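Local coordinates for protein thymidylate synthase 1 (Bacillus subtilis, PDB 1BKP) that catalyses the reductive methylation of dUMP to dTMP, with 5,10-methylenetetrahydrofolate serving as both methyl donor and reductant, at residues L173-R178 with G211-N216; K231-R236 with D270-E275; F109-K114 with V123-Y128. All coordinates share one frame; numbering follows the deposited sequence.

Interaction 1. Residues L173-R178 with G211-N216; sequences LHLEVR and GEYIFN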
loop_
_atom_site.group_PDB
_atom_site.type_symbol
_atom_site.label_atom_id
_atom_site.label_comp_id
_atom_site.label_asym_id
_atom_site.label_seq_id
_atom_site.Cartn_x
_atom_site.Cartn_y
_atom_site.Cartn_z
ATOM N N LEU A 173 17.680 -1.061 8.009
ATOM C CA LEU A 173 16.241 -1.050 8.163
ATOM C C LEU A 173 15.574 -0.028 7.194
ATOM O O LEU A 173 15.751 1.196 7.347
ATOM C CB LEU A 173 15.910 -0.650 9.595
ATOM C CG LEU A 173 14.434 -0.774 10.025
ATOM C CD1 LEU A 173 13.871 -2.192 9.822
ATOM C CD2 LEU A 173 14.276 -0.403 11.573
ATOM N N HIS A 174 14.883 -0.534 6.166
ATOM C CA HIS A 174 14.175 0.298 5.162
ATOM C C HIS A 174 12.712 0.387 5.607
ATOM O O HIS A 174 12.151 -0.606 6.167
ATOM C CB HIS A 174 14.289 -0.380 3.781
ATOM C CG HIS A 174 15.694 -0.716 3.398
ATOM N ND1 HIS A 174 16.442 0.005 2.468
ATOM C CD2 HIS A 174 16.481 -1.777 3.766
ATOM C CE1 HIS A 174 17.617 -0.592 2.289
ATOM N NE2 HIS A 174 17.671 -1.672 3.054
ATOM N N LEU A 175 12.061 1.545 5.307
ATOM C CA LEU A 175 10.696 1.740 5.741
ATOM C C LEU A 175 9.922 2.190 4.524
ATOM O O LEU A 175 10.389 3.089 3.798
ATOM C CB LEU A 175 10.568 2.864 6.828
ATOM C CG LEU A 175 9.133 3.391 7.098
ATOM C CD1 LEU A 175 8.261 2.177 7.571
ATOM C CD2 LEU A 175 9.147 4.486 8.181
ATOM N N GLU A 176 8.757 1.555 4.284
ATOM C CA GLU A 176 7.895 2.001 3.184
ATOM C C GLU A 176 6.538 2.332 3.830
ATOM O O GLU A 176 5.954 1.512 4.523
ATOM C CB GLU A 176 7.745 0.886 2.122
ATOM C CG GLU A 176 6.916 1.345 0.955
ATOM C CD GLU A 176 7.105 0.537 -0.331
ATOM O OE1 GLU A 176 7.547 -0.622 -0.241
ATOM O OE2 GLU A 176 6.798 1.064 -1.412
ATOM N N VAL A 177 5.969 3.490 3.528
ATOM C CA VAL A 177 4.714 3.893 4.145
ATOM C C VAL A 177 3.697 4.221 3.039
ATOM O O VAL A 177 4.089 4.627 1.967
ATOM C CB VAL A 177 5.049 5.236 4.946
ATOM C CG1 VAL A 177 3.894 5.908 5.497
ATOM C CG2 VAL A 177 6.045 4.936 6.066
ATOM N N ARG A 178 2.406 4.124 3.320
ATOM C CA ARG A 178 1.423 4.558 2.310
ATOM C C ARG A 178 0.320 5.371 2.916
ATOM O O ARG A 178 -0.250 4.961 3.952
ATOM C CB ARG A 178 0.750 3.403 1.542
ATOM C CG ARG A 178 -0.084 3.922 0.288
ATOM C CD ARG A 178 -0.453 2.753 -0.606
ATOM N NE ARG A 178 -1.161 3.276 -1.761
ATOM C CZ ARG A 178 -2.454 3.513 -1.835
ATOM N NH1 ARG A 178 -3.283 3.024 -0.919
ATOM N NH2 ARG A 178 -2.941 4.049 -2.938
ATOM N N GLY A 211 18.117 2.480 6.411
ATOM C CA GLY A 211 18.062 2.180 5.010
ATOM C C GLY A 211 17.274 3.273 4.333
ATOM O O GLY A 211 17.269 4.449 4.748
ATOM N N GLU A 212 16.647 2.898 3.232
ATOM C CA GLU A 212 15.866 3.867 2.425
ATOM C C GLU A 212 14.550 4.218 3.098
ATOM O O GLU A 212 14.082 3.423 3.933
ATOM C CB GLU A 212 15.594 3.169 1.068
ATOM C CG GLU A 212 15.068 4.098 0.067
ATOM C CD GLU A 212 15.335 3.627 -1.333
ATOM O OE1 GLU A 212 15.615 2.420 -1.528
ATOM O OE2 GLU A 212 15.243 4.481 -2.243
ATOM N N TYR A 213 13.927 5.381 2.760
ATOM C CA TYR A 213 12.619 5.725 3.373
ATOM C C TYR A 213 11.744 6.089 2.141
ATOM O O TYR A 213 12.171 6.910 1.333
ATOM C CB TYR A 213 12.791 6.943 4.262
ATOM C CG TYR A 213 11.468 7.563 4.671
ATOM C CD1 TYR A 213 10.473 6.838 5.322
ATOM C CD2 TYR A 213 11.237 8.901 4.433
ATOM C CE1 TYR A 213 9.279 7.482 5.736
ATOM C CE2 TYR A 213 10.066 9.541 4.858
ATOM C CZ TYR A 213 9.098 8.806 5.529
ATOM O OH TYR A 213 7.972 9.480 6.071
ATOM N N ILE A 214 10.635 5.387 1.948
ATOM C CA ILE A 214 9.753 5.540 0.798
ATOM C C ILE A 214 8.358 5.943 1.317
ATOM O O ILE A 214 7.798 5.264 2.155
ATOM C CB ILE A 214 9.712 4.182 0.094
ATOM C CG1 ILE A 214 11.137 3.799 -0.306
ATOM C CG2 ILE A 214 8.826 4.247 -1.101
ATOM C CD1 ILE A 214 11.451 2.365 -0.050
ATOM N N PHE A 215 7.721 6.900 0.639
ATOM C CA PHE A 215 6.428 7.438 1.091
ATOM C C PHE A 215 5.549 7.465 -0.149
ATOM O O PHE A 215 5.859 8.114 -1.153
ATOM C CB PHE A 215 6.624 8.841 1.630
ATOM C CG PHE A 215 5.373 9.395 2.384
ATOM C CD1 PHE A 215 4.266 9.876 1.679
ATOM C CD2 PHE A 215 5.317 9.338 3.775
ATOM C CE1 PHE A 215 3.054 10.295 2.344
ATOM C CE2 PHE A 215 4.119 9.757 4.521
ATOM C CZ PHE A 215 2.992 10.233 3.818
ATOM N N ASN A 216 4.541 6.643 -0.114
ATOM C CA ASN A 216 3.613 6.491 -1.261
ATOM C C ASN A 216 2.330 7.194 -0.991
ATOM O O ASN A 216 1.802 7.043 0.110
ATOM C CB ASN A 216 3.249 5.014 -1.397
ATOM C CG ASN A 216 4.442 4.164 -1.870
ATOM O OD1 ASN A 216 5.036 4.474 -2.909
ATOM N ND2 ASN A 216 4.920 3.262 -1.022
#

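Interaction 2. Residues K231-R236 with D270-E275; sequences KIQMER and DKLLFE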
loop_
_atom_site.group_PDB
_atom_site.type_symbol
_atom_site.label_atom_id
_atom_site.label_comp_id
_atom_site.label_asym_id
_atom_site.label_seq_id
_atom_site.Cartn_x
_atom_site.Cartn_y
_atom_site.Cartn_z
ATOM N N LYS A 231 2.809 28.162 -5.438
ATOM C CA LYS A 231 3.599 28.741 -6.537
ATOM C C LYS A 231 4.683 29.585 -5.892
ATOM O O LYS A 231 5.794 29.613 -6.385
ATOM C CB LYS A 231 2.725 29.615 -7.460
ATOM C CG LYS A 231 1.948 28.783 -8.521
ATOM C CD LYS A 231 1.214 29.794 -9.409
ATOM C CE LYS A 231 0.141 29.169 -10.271
ATOM N NZ LYS A 231 0.724 28.647 -11.519
ATOM N N ILE A 232 4.338 30.348 -4.844
ATOM C CA ILE A 232 5.359 31.108 -4.104
ATOM C C ILE A 232 6.404 30.177 -3.531
ATOM O O ILE A 232 7.612 30.376 -3.757
ATOM C CB ILE A 232 4.735 31.904 -2.911
ATOM C CG1 ILE A 232 3.953 33.093 -3.446
ATOM C CG2 ILE A 232 5.854 32.390 -1.849
ATOM C CD1 ILE A 232 3.133 33.702 -2.270
ATOM N N GLN A 233 5.980 29.144 -2.789
ATOM C CA GLN A 233 6.933 28.203 -2.217
ATOM C C GLN A 233 7.908 27.643 -3.203
ATOM O O GLN A 233 9.021 27.377 -2.889
ATOM C CB GLN A 233 6.229 26.982 -1.637
ATOM C CG GLN A 233 6.039 27.115 -0.241
ATOM C CD GLN A 233 5.382 25.935 0.362
ATOM O OE1 GLN A 233 4.132 25.881 0.400
ATOM N NE2 GLN A 233 6.214 24.978 0.897
ATOM N N MET A 234 7.433 27.338 -4.391
ATOM C CA MET A 234 8.268 26.765 -5.380
ATOM C C MET A 234 9.378 27.644 -5.866
ATOM O O MET A 234 10.339 27.120 -6.373
ATOM C CB MET A 234 7.443 26.238 -6.539
ATOM C CG MET A 234 6.844 24.861 -6.157
ATOM S SD MET A 234 5.935 24.139 -7.454
ATOM C CE MET A 234 4.756 25.440 -7.998
ATOM N N GLU A 235 9.197 28.958 -5.833
ATOM C CA GLU A 235 10.224 29.882 -6.296
ATOM C C GLU A 235 11.145 30.302 -5.182
ATOM O O GLU A 235 12.058 31.060 -5.405
ATOM C CB GLU A 235 9.611 31.198 -6.842
ATOM C CG GLU A 235 8.700 31.126 -8.073
ATOM C CD GLU A 235 7.876 32.472 -8.319
ATOM O OE1 GLU A 235 8.226 33.589 -7.807
ATOM O OE2 GLU A 235 6.856 32.405 -9.053
ATOM N N ARG A 236 10.900 29.827 -3.981
ATOM C CA ARG A 236 11.766 30.212 -2.867
ATOM C C ARG A 236 13.121 29.535 -2.793
ATOM O O ARG A 236 13.370 28.455 -3.376
ATOM C CB ARG A 236 10.984 29.985 -1.563
ATOM C CG ARG A 236 10.596 31.259 -0.941
ATOM C CD ARG A 236 9.175 31.396 -0.544
ATOM N NE ARG A 236 8.853 30.970 0.770
ATOM C CZ ARG A 236 8.070 31.526 1.730
ATOM N NH1 ARG A 236 7.397 32.705 1.754
ATOM N NH2 ARG A 236 7.769 30.660 2.683
ATOM N N ASP A 270 9.638 32.200 5.160
ATOM C CA ASP A 270 8.581 32.846 5.962
ATOM C C ASP A 270 7.195 32.199 5.911
ATOM O O ASP A 270 6.806 31.530 4.909
ATOM C CB ASP A 270 8.527 34.320 5.566
ATOM C CG ASP A 270 9.818 35.102 5.974
ATOM O OD1 ASP A 270 10.567 34.649 6.873
ATOM O OD2 ASP A 270 10.066 36.185 5.423
ATOM N N LYS A 271 6.364 32.545 6.894
ATOM C CA LYS A 271 5.070 31.942 7.024
ATOM C C LYS A 271 4.135 32.295 5.942
ATOM O O LYS A 271 4.076 33.475 5.509
ATOM C CB LYS A 271 4.466 32.386 8.360
ATOM C CG LYS A 271 3.096 31.827 8.623
ATOM C CD LYS A 271 3.276 30.872 9.733
ATOM C CE LYS A 271 1.969 30.382 10.250
ATOM N NZ LYS A 271 2.266 29.045 10.849
ATOM N N LEU A 272 3.398 31.307 5.492
ATOM C CA LEU A 272 2.371 31.513 4.458
ATOM C C LEU A 272 1.086 31.080 5.127
ATOM O O LEU A 272 1.092 30.058 5.780
ATOM C CB LEU A 272 2.602 30.520 3.294
ATOM C CG LEU A 272 3.863 30.752 2.475
ATOM C CD1 LEU A 272 4.237 29.467 1.716
ATOM C CD2 LEU A 272 3.615 31.974 1.528
ATOM N N LEU A 273 -0.021 31.793 4.909
ATOM C CA LEU A 273 -1.282 31.446 5.551
ATOM C C LEU A 273 -2.148 30.730 4.476
ATOM O O LEU A 273 -2.334 31.239 3.412
ATOM C CB LEU A 273 -2.051 32.740 5.965
ATOM C CG LEU A 273 -1.647 33.438 7.313
ATOM C CD1 LEU A 273 -0.273 33.315 7.578
ATOM C CD2 LEU A 273 -2.044 34.916 7.356
ATOM N N PHE A 274 -2.604 29.537 4.771
ATOM C CA PHE A 274 -3.461 28.793 3.848
ATOM C C PHE A 274 -4.897 28.808 4.381
ATOM O O PHE A 274 -5.172 28.465 5.529
ATOM C CB PHE A 274 -2.963 27.344 3.832
ATOM C CG PHE A 274 -1.623 27.180 3.216
ATOM C CD1 PHE A 274 -1.504 26.987 1.815
ATOM C CD2 PHE A 274 -0.474 27.200 3.987
ATOM C CE1 PHE A 274 -0.314 26.818 1.176
ATOM C CE2 PHE A 274 0.775 27.026 3.334
ATOM C CZ PHE A 274 0.842 26.833 1.934
ATOM N N GLU A 275 -5.802 29.217 3.524
ATOM C CA GLU A 275 -7.235 29.259 3.782
ATOM C C GLU A 275 -7.704 27.903 4.291
ATOM O O GLU A 275 -7.305 26.866 3.773
ATOM C CB GLU A 275 -7.946 29.539 2.447
ATOM C CG GLU A 275 -7.449 30.777 1.539
ATOM C CD GLU A 275 -5.932 30.837 1.041
ATOM O OE1 GLU A 275 -5.187 29.835 0.843
ATOM O OE2 GLU A 275 -5.484 31.984 0.822
#

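Interaction 3. Residues F109-K114 with V123-Y128; sequences FQLGKK and VDQVDY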
loop_
_atom_site.group_PDB
_atom_site.type_symbol
_atom_site.label_atom_id
_atom_site.label_comp_id
_atom_site.label_asym_id
_atom_site.label_seq_id
_atom_site.Cartn_x
_atom_site.Cartn_y
_atom_site.Cartn_z
ATOM N N PHE A 109 -5.628 3.118 18.842
ATOM C CA PHE A 109 -6.436 1.994 19.324
ATOM C C PHE A 109 -6.065 0.715 18.539
ATOM O O PHE A 109 -5.859 -0.354 19.139
ATOM C CB PHE A 109 -7.912 2.288 19.116
ATOM C CG PHE A 109 -8.799 1.189 19.635
ATOM C CD1 PHE A 109 -9.163 1.167 20.998
ATOM C CD2 PHE A 109 -9.192 0.147 18.804
ATOM C CE1 PHE A 109 -9.919 0.072 21.490
ATOM C CE2 PHE A 109 -9.917 -0.940 19.293
ATOM C CZ PHE A 109 -10.283 -0.983 20.639
ATOM N N GLN A 110 -5.849 0.823 17.221
ATOM C CA GLN A 110 -5.526 -0.348 16.440
ATOM C C GLN A 110 -4.132 -0.873 16.799
ATOM O O GLN A 110 -3.889 -2.073 16.757
ATOM C CB GLN A 110 -5.611 -0.020 14.950
ATOM C CG GLN A 110 -7.134 0.136 14.469
ATOM C CD GLN A 110 -7.949 -1.109 14.780
ATOM O OE1 GLN A 110 -7.427 -2.236 14.651
ATOM N NE2 GLN A 110 -9.197 -0.957 15.178
ATOM N N LEU A 111 -3.196 0.042 17.021
ATOM C CA LEU A 111 -1.794 -0.325 17.362
ATOM C C LEU A 111 -1.620 -0.955 18.767
ATOM O O LEU A 111 -0.561 -1.588 19.066
ATOM C CB LEU A 111 -0.842 0.879 17.215
ATOM C CG LEU A 111 -0.641 1.264 15.712
ATOM C CD1 LEU A 111 0.302 2.410 15.548
ATOM C CD2 LEU A 111 -0.187 0.090 14.799
ATOM N N GLY A 112 -2.674 -0.799 19.600
ATOM C CA GLY A 112 -2.602 -1.269 20.965
ATOM C C GLY A 112 -3.413 -2.526 21.236
ATOM O O GLY A 112 -3.289 -3.061 22.348
ATOM N N LYS A 113 -4.184 -3.026 20.250
ATOM C CA LYS A 113 -5.020 -4.189 20.443
ATOM C C LYS A 113 -4.122 -5.417 20.590
ATOM O O LYS A 113 -3.304 -5.669 19.732
ATOM C CB LYS A 113 -5.879 -4.327 19.201
ATOM C CG LYS A 113 -7.137 -5.064 19.330
ATOM C CD LYS A 113 -8.124 -4.543 18.270
ATOM C CE LYS A 113 -9.359 -5.292 18.390
ATOM N NZ LYS A 113 -10.158 -5.138 17.180
ATOM N N LYS A 114 -4.290 -6.205 21.629
ATOM C CA LYS A 114 -3.420 -7.403 21.800
ATOM C C LYS A 114 -4.021 -8.509 20.944
ATOM O O LYS A 114 -4.883 -9.209 21.396
ATOM C CB LYS A 114 -3.363 -7.829 23.286
ATOM C CG LYS A 114 -2.926 -6.725 24.265
ATOM C CD LYS A 114 -1.579 -6.189 23.876
ATOM C CE LYS A 114 -1.130 -4.995 24.782
ATOM N NZ LYS A 114 -1.048 -3.633 24.073
ATOM N N VAL A 123 0.110 -10.045 22.183
ATOM C CA VAL A 123 0.895 -8.835 22.063
ATOM C C VAL A 123 0.221 -8.003 20.940
ATOM O O VAL A 123 -0.473 -8.578 20.118
ATOM C CB VAL A 123 2.287 -9.467 21.704
ATOM C CG1 VAL A 123 2.666 -9.463 20.212
ATOM C CG2 VAL A 123 3.298 -9.312 22.805
ATOM N N ASP A 124 0.487 -6.689 20.900
ATOM C CA ASP A 124 -0.099 -5.800 19.862
ATOM C C ASP A 124 0.839 -5.703 18.622
ATOM O O ASP A 124 1.957 -6.298 18.572
ATOM C CB ASP A 124 -0.461 -4.412 20.497
ATOM C CG ASP A 124 0.761 -3.636 20.981
ATOM O OD1 ASP A 124 1.857 -3.651 20.320
ATOM O OD2 ASP A 124 0.651 -3.036 22.071
ATOM N N GLN A 125 0.426 -4.918 17.635
ATOM C CA GLN A 125 1.220 -4.803 16.421
ATOM C C GLN A 125 2.570 -4.209 16.589
ATOM O O GLN A 125 3.469 -4.506 15.836
ATOM C CB GLN A 125 0.443 -3.927 15.412
ATOM C CG GLN A 125 -0.829 -4.617 14.816
ATOM C CD GLN A 125 -1.396 -3.769 13.663
ATOM O OE1 GLN A 125 -0.650 -3.496 12.667
ATOM N NE2 GLN A 125 -2.633 -3.261 13.816
ATOM N N VAL A 126 2.723 -3.280 17.521
ATOM C CA VAL A 126 3.999 -2.619 17.655
ATOM C C VAL A 126 5.004 -3.589 18.359
ATOM O O VAL A 126 6.125 -3.762 17.874
ATOM C CB VAL A 126 3.850 -1.325 18.467
ATOM C CG1 VAL A 126 5.216 -0.666 18.686
ATOM C CG2 VAL A 126 2.861 -0.357 17.772
ATOM N N ASP A 127 4.613 -4.219 19.476
ATOM C CA ASP A 127 5.533 -5.170 20.114
ATOM C C ASP A 127 5.807 -6.378 19.243
ATOM O O ASP A 127 6.950 -6.875 19.213
ATOM C CB ASP A 127 4.947 -5.621 21.446
ATOM C CG ASP A 127 4.988 -4.506 22.498
ATOM O OD1 ASP A 127 5.905 -3.635 22.442
ATOM O OD2 ASP A 127 4.041 -4.487 23.303
ATOM N N TYR A 128 4.832 -6.754 18.412
ATOM C CA TYR A 128 5.051 -7.881 17.570
ATOM C C TYR A 128 6.108 -7.459 16.505
ATOM O O TYR A 128 7.113 -8.147 16.245
ATOM C CB TYR A 128 3.750 -8.279 16.858
ATOM C CG TYR A 128 3.960 -9.532 16.040
ATOM C CD1 TYR A 128 3.934 -10.796 16.650
ATOM C CD2 TYR A 128 4.234 -9.456 14.678
ATOM C CE1 TYR A 128 4.151 -11.938 15.926
ATOM C CE2 TYR A 128 4.447 -10.591 13.944
ATOM C CZ TYR A 128 4.382 -11.814 14.570
ATOM O OH TYR A 128 4.402 -12.901 13.741
HETATM O O HOH W 1 -2.437 -4.398 17.410
HETATM O O HOH W 2 -5.276 -4.018 15.260
#

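Interaction 1. Residues L173-R178 with G211-N216
Glu176 and Asn216 meet at their polar ends, with carboxylate and amide planes turned 42° apart. Asn216 ND2 donates to Glu176 OE2 over 2.9 Å. The oxygen lies close to the amide plane, whereas the N-H arrives on its anti side, somewhat out of the carboxylate plane. An extended chain, with CG anti to the backbone N (chi1 -177°), carries the Glu176 carboxylate past Ile214 to this meeting; OE2 also accepts from Ser44 of the second subunit. At the other end of the pairing, Gly211 CA sits over one face of the His174 ring, 3.9 Å from its centroid. Glu212 CB comes to the edge of that ring, 3.6 Å from His174 ND1. Strands 172-183 and 209-223 run parallel here, joined through helix 188-206 in a beta-alpha-beta crossover. Leu175 and Val177 each bond through N and O to the neighbouring strand. The face bearing Glu176, Ile214 and Arg178 meets the other subunit: Glu176 pairs with Arg178 of the second subunit, and Arg178 with Glu176 of that subunit; Arg178 also bonds to the hydroxyl of Tyr162 in its own chain. On the face toward helix 188-206, Leu175 lies alongside Tyr213, its CD2 3.9 Å from Tyr213 CE1. Val177 CG1 approaches Phe215 CE2 at 4.0 Å, and the Phe215 side chain lies about 4 Å from those of Asn182 and Asn191, which probably bind dUMP.

Interaction 2. Residues K231-R236 with D270-E275
Arg236 NH2 donates to Asp270 O at 2.6 Å, the direct hydrogen bond between the two segments. The bond is fairly straight, 159° at the hydrogen, and uses a lone pair in the plane of the carbonyl; the oxygen is tilted 16° from the guanidinium plane. The same nitrogen also donates to Thr59 O, outside the two segments, so two backbone carbonyls from separate loops grip one end of the arginine.

The guanidinium is sandwiched as well. Leu272 CD1 lies over one of its faces, 3.9 Å from Arg236 NH2, while the backbone N of Asp270 lies over the opposite one. Arg236 reaches this slot through a chain bent at both chi2 and chi3, which turns the group toward residues 270-275.

Leu272 comes from the other direction and wedges its two methyls against the helix. CD1 presses on Gln233 CG at 3.6 Å, and CD2 slides past Ile232 CG2 at 4.1 Å. Beyond the leucine, Gln233 OE1 stands at the edge of the Phe274 ring, near its plane and 3.8 Å from Phe274 CZ, with amide and ring planes 70° apart. At the other end of that amide NE2 donates to Thr59 OG1, and Phe274 itself meets His226 edge-to-face.

In the fold, the contact lays residues 270-275 against helix 227-235 at the surface of the subunit. Its chemistry implies that the arginine recognises mainly backbone: Asp270 supplies its carbonyl, while its carboxylate makes no contact with the guanidinium, Asp270 OD2 staying 5.7 Å from Arg236 NH1, where any attraction is probably only long-range, and a leucine methyl shields part of the cation's flat surface.

Interaction 3. Residues F109-K114 with V123-Y128
The carboxylate of Asp124 has Leu111 O over one face, only 3.1 Å from Asp124 CG, and donors at both oxygens. Lys114 NZ reaches OD2 on its anti side, forming a salt bridge of 2.7 Å and leaning toward the face opposite Leu111 O. At the other oxygen, Asp127 N donates to Asp124 OD1 over 2.9 Å, almost in line with the C-O bond, and Val126 N adds a weaker bond. With chi1 at 65°, CG stands between the backbone N and the carbonyl carbon, which points the group at once to residues 109-114 and to the first turn of the helix. Lys114 bends to lie beside the aspartate and also donates to Gly112 O; Lys78 forms a second salt bridge to OD2. The positive charge gathered there probably stabilises the carboxylate so close to a carbonyl oxygen.

Alongside, Gln125 bonds only weakly to Gln110 O, and two waters bridge the segments. One water accepts from Gln125 N and lies 2.8 Å from both Gln110 O and Lys113 O. Another links Gln110 O and OE1 to Gln125 NE2, while Gln110 NE2 donates to Glu151 and Met145 N holds OE1 of Gln125. Beside these polar groups Leu111 CB packs on Val126 CG2 at 3.9 Å, among Ile74 and Trp75 of helix 64-75. Lys113 NZ forms a salt bridge with Asp150 of the second subunit. Asp124 is thus the N-cap of helix 125-135, and the cap is shared: following the hairpin 116-118/121-123, the aspartate that starts one helix also ties down the chain leaving helix 108-112.

How the interactions relate
Interaction 1 is the buried member of the three, a strand pairing inside the central sheet, whereas interaction 2 lies at the surface and interaction 3 is partly buried. Strand 209-223 of interaction 1 leads directly into helix 227-235 of interaction 2, yet their centres are 27 Å apart. Interactions 2 and 3 lie on opposite sides of the chain's centre. Chemistry follows place: regular backbone bonding in the sheet, with apolar packing on one face and buried polar and charged groups on the face toward the second subunit; an arginine clasping carbonyls at the surface; and a charged, water-assisted helix start near the hairpin. Interactions 1 and 3 both touch the second subunit; interaction 2 stays within one chain.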